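Local structure of uncharacterized protein PA2218 (Pseudomonas aeruginosa, 2HDW) at residues F125-S133 and N151-I162; F60-V71 and A83-R91. The protein is uncharacterised but has an alpha/beta hydrolase fold and is probably a hydrolase, related to Escherichia coli YcjY. All blocks are in the same frame, centred on the assembly; numbering follows the deposited sequence.

Contact 1: F125-S133 and N151-I162; sequences FVTLAFDPS and NTEDFSAAVDFI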
loop_
_atom_site.group_PDB
_atom_site.type_symbol
_atom_site.label_atom_id
_atom_site.label_comp_id
_atom_site.label_asym_id
_atom_site.label_seq_id
_atom_site.Cartn_x
_atom_site.Cartn_y
_atom_site.Cartn_z
ATOM N N PHE A 125 13.185 -1.532 14.131
ATOM C CA PHE A 125 12.860 -0.298 13.414
ATOM C C PHE A 125 11.637 0.396 14.013
ATOM O O PHE A 125 10.791 -0.240 14.635
ATOM C CB PHE A 125 12.575 -0.606 11.932
ATOM C CG PHE A 125 13.730 -1.250 11.201
ATOM C CD1 PHE A 125 14.675 -0.472 10.539
ATOM C CD2 PHE A 125 13.885 -2.635 11.195
ATOM C CE1 PHE A 125 15.758 -1.063 9.877
ATOM C CE2 PHE A 125 14.970 -3.238 10.535
ATOM C CZ PHE A 125 15.904 -2.449 9.877
ATOM N N VAL A 126 11.564 1.711 13.847
ATOM C CA VAL A 126 10.398 2.461 14.294
ATOM C C VAL A 126 9.532 2.354 13.043
ATOM O O VAL A 126 10.013 2.643 11.952
ATOM C CB VAL A 126 10.725 3.941 14.551
ATOM C CG1 VAL A 126 9.438 4.739 14.660
ATOM C CG2 VAL A 126 11.546 4.083 15.825
ATOM N N THR A 127 8.276 1.939 13.180
ATOM C CA THR A 127 7.433 1.776 11.999
ATOM C C THR A 127 6.070 2.441 12.060
ATOM O O THR A 127 5.556 2.763 13.133
ATOM C CB THR A 127 7.225 0.290 11.677
ATOM O OG1 THR A 127 6.507 -0.331 12.748
ATOM C CG2 THR A 127 8.570 -0.407 11.502
ATOM N N LEU A 128 5.480 2.614 10.884
ATOM C CA LEU A 128 4.188 3.262 10.766
ATOM C C LEU A 128 3.362 2.658 9.625
ATOM O O LEU A 128 3.838 2.552 8.494
ATOM C CB LEU A 128 4.424 4.755 10.519
ATOM C CG LEU A 128 3.278 5.763 10.478
ATOM C CD1 LEU A 128 2.583 5.821 11.836
ATOM C CD2 LEU A 128 3.839 7.133 10.114
ATOM N N ALA A 129 2.134 2.249 9.936
ATOM C CA ALA A 129 1.208 1.698 8.947
ATOM C C ALA A 129 0.075 2.724 8.914
ATOM O O ALA A 129 -0.510 3.042 9.950
ATOM C CB ALA A 129 0.685 0.325 9.397
ATOM N N PHE A 130 -0.233 3.248 7.731
ATOM C CA PHE A 130 -1.254 4.278 7.612
ATOM C C PHE A 130 -2.421 3.948 6.694
ATOM O O PHE A 130 -2.325 3.085 5.819
ATOM C CB PHE A 130 -0.600 5.565 7.109
ATOM C CG PHE A 130 -0.077 5.460 5.702
ATOM C CD1 PHE A 130 -0.926 5.659 4.611
ATOM C CD2 PHE A 130 1.256 5.126 5.462
ATOM C CE1 PHE A 130 -0.458 5.524 3.303
ATOM C CE2 PHE A 130 1.738 4.987 4.159
ATOM C CZ PHE A 130 0.878 5.187 3.076
ATOM N N ASP A 131 -3.530 4.650 6.909
ATOM C CA ASP A 131 -4.702 4.494 6.068
ATOM C C ASP A 131 -4.631 5.583 5.000
ATOM O O ASP A 131 -4.516 6.772 5.313
ATOM C CB ASP A 131 -5.994 4.657 6.875
ATOM C CG ASP A 131 -6.309 3.442 7.724
ATOM O OD1 ASP A 131 -5.899 2.325 7.334
ATOM O OD2 ASP A 131 -6.983 3.599 8.767
ATOM N N PRO A 132 -4.675 5.184 3.720
ATOM C CA PRO A 132 -4.619 6.142 2.611
ATOM C C PRO A 132 -5.758 7.159 2.692
ATOM O O PRO A 132 -6.784 6.909 3.334
ATOM C CB PRO A 132 -4.745 5.248 1.378
ATOM C CG PRO A 132 -4.098 3.963 1.827
ATOM C CD PRO A 132 -4.646 3.796 3.224
ATOM N N SER A 133 -5.561 8.310 2.051
ATOM C CA SER A 133 -6.575 9.364 2.014
ATOM C C SER A 133 -7.945 8.796 1.635
ATOM O O SER A 133 -8.038 7.900 0.800
ATOM C CB SER A 133 -6.182 10.441 0.990
ATOM O OG SER A 133 -5.167 11.305 1.488
ATOM N N ASN A 151 -2.360 9.463 -3.619
ATOM C CA ASN A 151 -1.850 8.319 -2.880
ATOM C C ASN A 151 -0.326 8.330 -2.827
ATOM O O ASN A 151 0.272 7.945 -1.817
ATOM C CB ASN A 151 -2.389 7.016 -3.487
ATOM C CG ASN A 151 -3.867 6.801 -3.163
ATOM O OD1 ASN A 151 -4.375 7.330 -2.171
ATOM N ND2 ASN A 151 -4.554 6.016 -3.983
ATOM N N THR A 152 0.315 8.778 -3.901
ATOM C CA THR A 152 1.770 8.858 -3.883
ATOM C C THR A 152 2.127 9.874 -2.793
ATOM O O THR A 152 3.048 9.662 -2.008
ATOM C CB THR A 152 2.321 9.302 -5.255
ATOM O OG1 THR A 152 2.120 8.246 -6.206
ATOM C CG2 THR A 152 3.802 9.629 -5.163
ATOM N N GLU A 153 1.369 10.966 -2.733
ATOM C CA GLU A 153 1.587 12.001 -1.718
ATOM C C GLU A 153 1.407 11.444 -0.293
ATOM O O GLU A 153 2.162 11.800 0.620
ATOM C CB GLU A 153 0.625 13.173 -1.960
ATOM C CG GLU A 153 0.443 14.140 -0.788
ATOM C CD GLU A 153 1.751 14.721 -0.264
ATOM O OE1 GLU A 153 2.691 14.924 -1.061
ATOM O OE2 GLU A 153 1.832 14.994 0.956
ATOM N N ASP A 154 0.428 10.561 -0.105
ATOM C CA ASP A 154 0.180 9.972 1.217
ATOM C C ASP A 154 1.446 9.350 1.799
ATOM O O ASP A 154 1.724 9.471 2.991
ATOM C CB ASP A 154 -0.897 8.884 1.149
ATOM C CG ASP A 154 -2.294 9.436 0.930
ATOM O OD1 ASP A 154 -2.567 10.587 1.333
ATOM O OD2 ASP A 154 -3.136 8.699 0.374
ATOM N N PHE A 155 2.215 8.676 0.956
ATOM C CA PHE A 155 3.443 8.039 1.406
ATOM C C PHE A 155 4.437 9.063 1.948
ATOM O O PHE A 155 5.053 8.847 2.987
ATOM C CB PHE A 155 4.073 7.254 0.253
ATOM C CG PHE A 155 4.183 5.780 0.514
ATOM C CD1 PHE A 155 3.813 4.861 -0.464
ATOM C CD2 PHE A 155 4.683 5.310 1.727
ATOM C CE1 PHE A 155 3.940 3.489 -0.241
ATOM C CE2 PHE A 155 4.816 3.939 1.965
ATOM C CZ PHE A 155 4.443 3.025 0.975
ATOM N N SER A 156 4.593 10.178 1.246
ATOM C CA SER A 156 5.521 11.209 1.688
ATOM C C SER A 156 4.969 11.988 2.880
ATOM O O SER A 156 5.727 12.578 3.651
ATOM C CB SER A 156 5.860 12.143 0.528
ATOM O OG SER A 156 6.726 11.480 -0.383
ATOM N N ALA A 157 3.648 11.990 3.033
ATOM C CA ALA A 157 3.027 12.664 4.166
ATOM C C ALA A 157 3.354 11.830 5.403
ATOM O O ALA A 157 3.548 12.369 6.496
ATOM C CB ALA A 157 1.519 12.751 3.974
ATOM N N ALA A 158 3.419 10.512 5.214
ATOM C CA ALA A 158 3.737 9.593 6.302
ATOM C C ALA A 158 5.208 9.755 6.678
ATOM O O ALA A 158 5.565 9.720 7.858
ATOM C CB ALA A 158 3.448 8.151 5.884
ATOM N N VAL A 159 6.063 9.945 5.675
ATOM C CA VAL A 159 7.484 10.140 5.929
ATOM C C VAL A 159 7.653 11.461 6.686
ATOM O O VAL A 159 8.514 11.577 7.561
ATOM C CB VAL A 159 8.291 10.175 4.612
ATOM C CG1 VAL A 159 9.736 10.576 4.888
ATOM C CG2 VAL A 159 8.250 8.797 3.952
ATOM N N ASP A 160 6.825 12.452 6.348
ATOM C CA ASP A 160 6.871 13.745 7.028
ATOM C C ASP A 160 6.701 13.553 8.538
ATOM O O ASP A 160 7.429 14.143 9.341
ATOM C CB ASP A 160 5.736 14.666 6.553
ATOM C CG ASP A 160 6.014 15.322 5.212
ATOM O OD1 ASP A 160 7.126 15.165 4.665
ATOM O OD2 ASP A 160 5.102 16.014 4.705
ATOM N N PHE A 161 5.728 12.733 8.919
ATOM C CA PHE A 161 5.445 12.505 10.329
ATOM C C PHE A 161 6.487 11.673 11.053
ATOM O O PHE A 161 7.016 12.088 12.082
ATOM C CB PHE A 161 4.080 11.839 10.503
ATOM C CG PHE A 161 3.717 11.593 11.940
ATOM C CD1 PHE A 161 3.204 12.618 12.724
ATOM C CD2 PHE A 161 3.936 10.349 12.520
ATOM C CE1 PHE A 161 2.916 12.410 14.071
ATOM C CE2 PHE A 161 3.652 10.129 13.866
ATOM C CZ PHE A 161 3.141 11.163 14.641
ATOM N N ILE A 162 6.776 10.495 10.517
ATOM C CA ILE A 162 7.742 9.602 11.137
ATOM C C ILE A 162 9.090 10.304 11.327
ATOM O O ILE A 162 9.794 10.051 12.302
ATOM C CB ILE A 162 7.892 8.300 10.294
ATOM C CG1 ILE A 162 8.413 7.161 11.172
ATOM C CG2 ILE A 162 8.832 8.529 9.115
ATOM C CD1 ILE A 162 8.102 5.785 10.615
#
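Phe130 turns the edge of its ring into the face of Phe155, a T-shaped pair with centroids 5.4 Å apart and planes at 75°. Phe130 CZ stands over the Phe155 ring toward its rim, and Phe130 CE2 comes 3.8 Å from Phe155 CD2. CG of Phe130 lies between the backbone N and the carbonyl carbon (chi1 67°), a position that sets the ring across helix 151-162, where CD2 also reaches Ala158 CB at 3.8 Å and CE1 meets Asp154 CB. Further toward the start of the strand, Leu128 extends CD2 to the ring of Phe161, 4.0 Å from its CD2, the two side chains crossing at about a right angle. The CB of Leu128 is 3.8 Å from the CD1 at the end of the extended Ile162 side chain.

Beyond Pro132 the contact turns polar. Both oxygens of Asp154 are held by Ser133: OG donates to the syn lone pair of OD1 at 2.7 Å, while the backbone N reaches OD2 at 3.0 Å, nearly straight (170°) but from above the carboxylate plane. This pair of bonds should fix the rotation of the buried carboxylate. The helix runs roughly antiparallel to strand 126-130 and covers one face of the central sheet, with Val100 of strand 96-102 alongside Phe130 and Ala158, and Ala185 of helix 180-191 against Phe155.

Contact 2: F60-V71 and A83-R91; sequences FPLSAKVEHRKV and ADLYLPKNR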
loop_
_atom_site.group_PDB
_atom_site.type_symbol
_atom_site.label_atom_id
_atom_site.label_comp_id
_atom_site.label_asym_id
_atom_site.label_seq_id
_atom_site.Cartn_x
_atom_site.Cartn_y
_atom_site.Cartn_z
ATOM N N PHE A 60 -4.020 -9.295 13.540
ATOM C CA PHE A 60 -2.924 -10.027 14.158
ATOM C C PHE A 60 -2.842 -9.558 15.607
ATOM O O PHE A 60 -3.276 -8.452 15.931
ATOM C CB PHE A 60 -1.620 -9.722 13.419
ATOM C CG PHE A 60 -1.339 -8.256 13.289
ATOM C CD1 PHE A 60 -0.666 -7.571 14.293
ATOM C CD2 PHE A 60 -1.810 -7.545 12.188
ATOM C CE1 PHE A 60 -0.469 -6.196 14.206
ATOM C CE2 PHE A 60 -1.621 -6.171 12.093
ATOM C CZ PHE A 60 -0.948 -5.496 13.107
ATOM N N PRO A 61 -2.274 -10.384 16.499
ATOM C CA PRO A 61 -2.170 -10.002 17.912
ATOM C C PRO A 61 -1.118 -8.937 18.172
ATOM O O PRO A 61 -0.114 -8.852 17.464
ATOM C CB PRO A 61 -1.810 -11.319 18.610
ATOM C CG PRO A 61 -2.126 -12.395 17.591
ATOM C CD PRO A 61 -1.748 -11.742 16.295
ATOM N N LEU A 62 -1.353 -8.132 19.202
ATOM C CA LEU A 62 -0.415 -7.088 19.586
ATOM C C LEU A 62 0.827 -7.761 20.170
ATOM O O LEU A 62 0.718 -8.675 20.986
ATOM C CB LEU A 62 -1.053 -6.172 20.634
ATOM C CG LEU A 62 -0.167 -5.097 21.267
ATOM C CD1 LEU A 62 0.342 -4.124 20.208
ATOM C CD2 LEU A 62 -0.977 -4.361 22.320
ATOM N N SER A 63 2.001 -7.313 19.739
ATOM C CA SER A 63 3.262 -7.873 20.212
ATOM C C SER A 63 3.722 -7.252 21.525
ATOM O O SER A 63 3.715 -6.030 21.688
ATOM C CB SER A 63 4.352 -7.677 19.159
ATOM O OG SER A 63 5.613 -8.054 19.683
ATOM N N ALA A 64 4.138 -8.100 22.459
ATOM C CA ALA A 64 4.596 -7.625 23.759
ATOM C C ALA A 64 5.959 -6.952 23.658
ATOM O O ALA A 64 6.394 -6.286 24.589
ATOM C CB ALA A 64 4.661 -8.790 24.744
ATOM N N LYS A 65 6.632 -7.127 22.526
ATOM C CA LYS A 65 7.948 -6.539 22.332
ATOM C C LYS A 65 7.907 -5.138 21.723
ATOM O O LYS A 65 8.945 -4.537 21.463
ATOM C CB LYS A 65 8.802 -7.450 21.446
ATOM C CG LYS A 65 9.106 -8.802 22.065
ATOM C CD LYS A 65 10.169 -9.542 21.271
ATOM C CE LYS A 65 10.594 -10.826 21.978
ATOM N NZ LYS A 65 11.710 -11.506 21.262
ATOM N N VAL A 66 6.711 -4.607 21.506
ATOM C CA VAL A 66 6.600 -3.289 20.905
ATOM C C VAL A 66 5.661 -2.361 21.661
ATOM O O VAL A 66 4.783 -2.813 22.393
ATOM C CB VAL A 66 6.110 -3.402 19.441
ATOM C CG1 VAL A 66 6.053 -2.035 18.800
ATOM C CG2 VAL A 66 7.040 -4.316 18.655
ATOM N N GLU A 67 5.875 -1.062 21.489
ATOM C CA GLU A 67 5.043 -0.038 22.102
ATOM C C GLU A 67 4.199 0.502 20.961
ATOM O O GLU A 67 4.734 0.914 19.931
ATOM C CB GLU A 67 5.897 1.089 22.678
ATOM C CG GLU A 67 6.761 0.693 23.856
ATOM C CD GLU A 67 7.628 1.842 24.349
ATOM O OE1 GLU A 67 8.349 1.650 25.352
ATOM O OE2 GLU A 67 7.591 2.933 23.734
ATOM N N HIS A 68 2.886 0.506 21.142
ATOM C CA HIS A 68 1.989 0.972 20.099
ATOM C C HIS A 68 1.030 2.081 20.501
ATOM O O HIS A 68 0.564 2.139 21.640
ATOM C CB HIS A 68 1.175 -0.205 19.555
ATOM C CG HIS A 68 -0.026 0.218 18.768
ATOM N ND1 HIS A 68 -1.190 0.651 19.366
ATOM C CD2 HIS A 68 -0.215 0.350 17.433
ATOM C CE1 HIS A 68 -2.045 1.032 18.433
ATOM N NE2 HIS A 68 -1.478 0.861 17.252
ATOM N N ARG A 69 0.741 2.954 19.537
ATOM C CA ARG A 69 -0.197 4.058 19.722
ATOM C C ARG A 69 -0.611 4.581 18.343
ATOM O O ARG A 69 0.128 4.427 17.362
ATOM C CB ARG A 69 0.423 5.176 20.575
ATOM C CG ARG A 69 1.491 6.029 19.899
ATOM C CD ARG A 69 1.812 7.230 20.789
ATOM N NE ARG A 69 2.395 8.357 20.062
ATOM C CZ ARG A 69 3.688 8.488 19.781
ATOM N NH1 ARG A 69 4.552 7.557 20.170
ATOM N NH2 ARG A 69 4.115 9.553 19.112
ATOM N N LYS A 70 -1.795 5.180 18.261
ATOM C CA LYS A 70 -2.294 5.695 16.987
ATOM C C LYS A 70 -1.944 7.169 16.824
ATOM O O LYS A 70 -1.925 7.925 17.792
ATOM C CB LYS A 70 -3.812 5.501 16.901
ATOM C CG LYS A 70 -4.289 4.170 17.490
ATOM C CD LYS A 70 -4.952 3.242 16.473
ATOM C CE LYS A 70 -6.315 3.738 16.047
ATOM N NZ LYS A 70 -7.146 2.638 15.460
ATOM N N VAL A 71 -1.649 7.575 15.596
ATOM C CA VAL A 71 -1.303 8.963 15.331
ATOM C C VAL A 71 -2.010 9.460 14.081
ATOM O O VAL A 71 -2.617 8.678 13.347
ATOM C CB VAL A 71 0.216 9.144 15.132
ATOM C CG1 VAL A 71 0.961 8.689 16.377
ATOM C CG2 VAL A 71 0.685 8.355 13.903
ATOM N N ALA A 83 -2.941 6.565 11.406
ATOM C CA ALA A 83 -1.926 5.528 11.307
ATOM C C ALA A 83 -1.581 4.896 12.647
ATOM O O ALA A 83 -1.892 5.445 13.709
ATOM C CB ALA A 83 -0.662 6.106 10.674
ATOM N N ASP A 84 -0.943 3.731 12.580
ATOM C CA ASP A 84 -0.499 3.012 13.767
ATOM C C ASP A 84 1.015 3.132 13.769
ATOM O O ASP A 84 1.670 2.850 12.765
ATOM C CB ASP A 84 -0.884 1.529 13.701
ATOM C CG ASP A 84 -2.363 1.290 13.951
ATOM O OD1 ASP A 84 -2.848 1.656 15.045
ATOM O OD2 ASP A 84 -3.040 0.725 13.058
ATOM N N LEU A 85 1.562 3.561 14.898
ATOM C CA LEU A 85 2.997 3.726 15.062
ATOM C C LEU A 85 3.513 2.655 16.020
ATOM O O LEU A 85 2.969 2.483 17.109
ATOM C CB LEU A 85 3.290 5.109 15.633
ATOM C CG LEU A 85 4.732 5.457 16.002
ATOM C CD1 LEU A 85 5.586 5.570 14.744
ATOM C CD2 LEU A 85 4.736 6.767 16.766
ATOM N N TYR A 86 4.558 1.943 15.607
ATOM C CA TYR A 86 5.153 0.886 16.426
ATOM C C TYR A 86 6.624 1.190 16.679
ATOM O O TYR A 86 7.362 1.516 15.748
ATOM C CB TYR A 86 5.051 -0.466 15.712
ATOM C CG TYR A 86 3.646 -0.906 15.368
ATOM C CD1 TYR A 86 2.934 -1.775 16.201
ATOM C CD2 TYR A 86 3.029 -0.457 14.204
ATOM C CE1 TYR A 86 1.636 -2.188 15.872
ATOM C CE2 TYR A 86 1.741 -0.855 13.868
ATOM C CZ TYR A 86 1.048 -1.720 14.701
ATOM O OH TYR A 86 -0.229 -2.099 14.347
ATOM N N LEU A 87 7.049 1.074 17.934
ATOM C CA LEU A 87 8.443 1.324 18.294
ATOM C C LEU A 87 9.002 0.199 19.153
ATOM O O LEU A 87 8.276 -0.425 19.926
ATOM C CB LEU A 87 8.587 2.637 19.079
ATOM C CG LEU A 87 8.104 3.952 18.460
ATOM C CD1 LEU A 87 6.582 4.000 18.480
ATOM C CD2 LEU A 87 8.671 5.119 19.255
ATOM N N PRO A 88 10.306 -0.081 19.019
ATOM C CA PRO A 88 10.945 -1.137 19.810
ATOM C C PRO A 88 10.987 -0.664 21.267
ATOM O O PRO A 88 11.042 0.538 21.519
ATOM C CB PRO A 88 12.353 -1.225 19.205
ATOM C CG PRO A 88 12.177 -0.706 17.801
ATOM C CD PRO A 88 11.223 0.446 17.994
ATOM N N LYS A 89 10.942 -1.599 22.214
ATOM C CA LYS A 89 11.001 -1.257 23.638
ATOM C C LYS A 89 12.455 -1.251 24.120
ATOM O O LYS A 89 13.336 -1.796 23.450
ATOM C CB LYS A 89 10.218 -2.272 24.476
ATOM C CG LYS A 89 8.701 -2.210 24.346
ATOM C CD LYS A 89 8.053 -3.210 25.298
ATOM C CE LYS A 89 6.538 -3.120 25.276
ATOM N NZ LYS A 89 6.065 -1.791 25.738
ATOM N N ASN A 90 12.698 -0.649 25.285
ATOM C CA ASN A 90 14.046 -0.592 25.859
ATOM C C ASN A 90 15.066 -0.142 24.819
ATOM O O ASN A 90 16.037 -0.846 24.528
ATOM C CB ASN A 90 14.436 -1.969 26.405
ATOM C CG ASN A 90 13.520 -2.429 27.525
ATOM O OD1 ASN A 90 13.242 -3.621 27.666
ATOM N ND2 ASN A 90 13.052 -1.484 28.333
ATOM N N ARG A 91 14.842 1.047 24.275
ATOM C CA ARG A 91 15.713 1.603 23.253
ATOM C C ARG A 91 17.014 2.178 23.811
ATOM O O ARG A 91 17.055 2.712 24.923
ATOM C CB ARG A 91 14.954 2.685 22.471
ATOM C CG ARG A 91 13.690 2.181 21.784
ATOM C CD ARG A 91 12.976 3.306 21.023
ATOM N NE ARG A 91 12.400 4.304 21.921
ATOM C CZ ARG A 91 11.317 4.102 22.669
ATOM N NH1 ARG A 91 10.684 2.937 22.624
ATOM N NH2 ARG A 91 10.874 5.064 23.472
#
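Antiparallel strand pairing joins 66-71 to 83-88 at the edge of the central sheet, where the outermost strand, 66-74, lies against its neighbour. Glu67 and Leu87 form a hydrogen-bonded pair, with Glu67 N to Leu87 O at 2.9 Å and the return bond from Leu87 N to Glu67 O; Arg69 with Leu85 and Val71 with Ala83 repeat the pattern, although the bond from Arg69 N to Leu85 O is weak.

On the face carrying His68, Lys70, Asp84 and Tyr86, His68 NE2 donates to Asp84 OD1 at 2.7 Å. The bond is nearly straight (167°) and lies in the ring plane, yet meets the carboxylate from above its own plane. CG of His68 stands opposite the backbone N (chi1 164°), which lays the ring beside Tyr86, its CD2 3.5 Å from Tyr86 CE1 and over one face of the phenol. Asp84 OD1 also takes a salt bridge from Lys58, and Trp56 packs edge-to-face with the imidazole.

The two strands make a beta hairpin, the first two strands of the eight-stranded, mostly parallel sheet of the alpha/beta-hydrolase fold, in which the second strand runs antiparallel to the rest. On the face carrying Glu67, Arg69, Val71, Ala83, Leu85 and Leu87, the guanidinium of Arg69 lies flat over Leu85 CD2, with NH1 at 3.5 Å, while Val71 CG2 approaches Ala83 CB at 4.2 Å. Past Pro88, Arg91 NH1 forms a weak salt bridge to Glu67 OE2 (3.3 Å), the carboxylate and guanidinium planes almost perpendicular; the same NH1 donates to Pro88 O at 2.7 Å.

Overall arrangement
From the N terminus, contact 2 comes first: strand 66-74 turns back along strand 80-88, closing the short hairpin loop. Strand 96-102 and helix 112-122 follow before the chain enters 125-133, and contact 1 closes a second loop, of 17 residues, when helix 148-164 returns over that strand. The contacts are in series, neither nested nor crossing, with centres about 16 Å apart. They meet in the sheet, since strand 126-130 is the neighbour of strand 80-88: Thr127 N to Tyr86 O and Asp84 N to Ala129 O are probable hydrogen bonds. The edge hairpin is thereby joined to strand 126-130, and through it to the helix covering one face.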